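Local coordinates for protein GCN5-related N-acetyltransferase (Brucella melitensis biovar Abortus 2308, PDB 3TCV) that probably transfers the acetyl group of acetyl-CoA to an amine, possibly the N-terminal serine or alanine of a protein, at residues B[131-134]-B[135-138]. Residues are numbered along the deposited sequence; the frame is centred on the assembly and turned at random.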
loop_
_atom_site.group_PDB
_atom_site.type_symbol
_atom_site.label_atom_id
_atom_site.label_comp_id
_atom_site.label_asym_id
_atom_site.label_seq_id
_atom_site.Cartn_x
_atom_site.Cartn_y
_atom_site.Cartn_z
ATOM N N SER B 131 -6.204 11.386 6.213
ATOM C CA SER B 131 -6.583 12.753 5.893
ATOM C C SER B 131 -7.008 13.499 7.176
ATOM O O SER B 131 -7.942 14.275 7.143
ATOM C CB SER B 131 -7.745 12.766 4.886
ATOM O OG SER B 131 -7.483 11.945 3.741
ATOM N N ILE B 132 -6.347 13.233 8.283
ATOM C CA ILE B 132 -6.769 13.785 9.586
ATOM C C ILE B 132 -6.260 15.207 9.800
ATOM O O ILE B 132 -5.065 15.470 9.719
ATOM C CB ILE B 132 -6.236 12.904 10.754
ATOM C CG1 ILE B 132 -6.874 11.509 10.691
ATOM C CG2 ILE B 132 -6.498 13.589 12.108
ATOM C CD1 ILE B 132 -6.263 10.519 11.678
ATOM N N TYR B 133 -7.182 16.128 10.071
ATOM C CA TYR B 133 -6.826 17.413 10.634
ATOM C C TYR B 133 -7.745 17.665 11.818
ATOM O O TYR B 133 -8.948 17.876 11.634
ATOM C CB TYR B 133 -6.965 18.572 9.628
ATOM C CG TYR B 133 -6.798 19.903 10.309
ATOM C CD1 TYR B 133 -5.632 20.186 11.015
ATOM C CD2 TYR B 133 -7.791 20.868 10.285
ATOM C CE1 TYR B 133 -5.464 21.385 11.694
ATOM C CE2 TYR B 133 -7.628 22.086 10.962
ATOM C CZ TYR B 133 -6.465 22.337 11.653
ATOM O OH TYR B 133 -6.249 23.531 12.335
ATOM N N TRP B 134 -7.158 17.625 13.017
ATOM C CA TRP B 134 -7.860 17.926 14.253
ATOM C C TRP B 134 -7.312 19.212 14.813
ATOM O O TRP B 134 -6.200 19.265 15.337
ATOM C CB TRP B 134 -7.700 16.785 15.247
ATOM C CG TRP B 134 -8.339 15.483 14.840
ATOM C CD1 TRP B 134 -9.468 15.280 14.065
ATOM C CD2 TRP B 134 -7.906 14.142 15.251
ATOM N NE1 TRP B 134 -9.733 13.940 13.933
ATOM C CE2 TRP B 134 -8.848 13.206 14.650
ATOM C CE3 TRP B 134 -6.857 13.653 16.008
ATOM C CZ2 TRP B 134 -8.708 11.843 14.792
ATOM C CZ3 TRP B 134 -6.726 12.268 16.148
ATOM C CH2 TRP B 134 -7.631 11.388 15.551
ATOM N N GLY B 135 -8.091 20.281 14.675
ATOM C CA GLY B 135 -7.665 21.597 15.083
ATOM C C GLY B 135 -7.716 21.831 16.576
ATOM O O GLY B 135 -8.050 20.934 17.368
ATOM N N PRO B 136 -7.367 23.047 16.978
ATOM C CA PRO B 136 -7.190 23.380 18.394
ATOM C C PRO B 136 -8.418 23.172 19.281
ATOM O O PRO B 136 -8.249 22.922 20.472
ATOM C CB PRO B 136 -6.763 24.843 18.368
ATOM C CG PRO B 136 -7.140 25.370 17.041
ATOM C CD PRO B 136 -7.219 24.216 16.095
ATOM N N LEU B 137 -9.622 23.209 18.728
ATOM C CA LEU B 137 -10.801 22.976 19.543
ATOM C C LEU B 137 -10.828 21.567 20.107
ATOM O O LEU B 137 -11.411 21.339 21.161
ATOM C CB LEU B 137 -12.090 23.225 18.772
ATOM C CG LEU B 137 -12.466 24.649 18.361
ATOM C CD1 LEU B 137 -13.764 24.584 17.570
ATOM C CD2 LEU B 137 -12.620 25.561 19.575
ATOM N N ILE B 138 -10.208 20.612 19.409
ATOM C CA ILE B 138 -10.293 19.218 19.824
ATOM C C ILE B 138 -8.953 18.515 20.003
ATOM O O ILE B 138 -8.934 17.432 20.565
ATOM C CB ILE B 138 -11.151 18.386 18.845
ATOM C CG1 ILE B 138 -10.528 18.344 17.433
ATOM C CG2 ILE B 138 -12.558 18.951 18.805
ATOM C CD1 ILE B 138 -11.289 17.450 16.461
#
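The Tyr133 ring overlaps the backbone of Gly135, two residues further along the chain. Gly135 N lies over the centre of one ring face, 4.0 Å above its plane, and Gly135 CA is 3.7 Å from Tyr133 CZ. The ring runs forward along the chain because chi1 (171°) turns CG away from the backbone N, and Tyr133 OH comes to 3.9 Å from Pro136 CD. The same hydroxyl is hydrogen-bonded to the carbonyl of Ala61, while the ring meets Phe71 with the planes at about 50°. Trp134 makes the second contact, with Ile138. A chi1 of 63° sets Ile138 CG1 over its own backbone, on the side of Trp134, and the extended chi2 carries CD1 on to the Trp134 side chain. There the methyl stands 3.7 Å from Trp134 CD1 and 3.8 Å from Trp134 CB; its approach to the indole is oblique, and the two side chains cross at about a right angle. Ile132 CG2 covers one indole face from 3.4 Å above the plane. These residues form the end of strand 126-134 and the start of the loop to helix 142-158. By strand order this is the strand-loop-helix segment of the GNAT fold that in relatives binds the pyrophosphate of acetyl-CoA. The loop opens with a type I-like beta turn having Pro136 and Leu137 at its corners, closed by a hydrogen bond of 3.0 Å from Ile138 N to Gly135 O. This turn brings the Ile138 side chain back toward Trp134. Around the pair, Ala144, Ala147 and Gln148 of helix 142-158 pack on the indole, Trp134 NE1 is hydrogen-bonded to Gln115 OE1, and Ile138 also touches Ala112 and Val103 of the sheet.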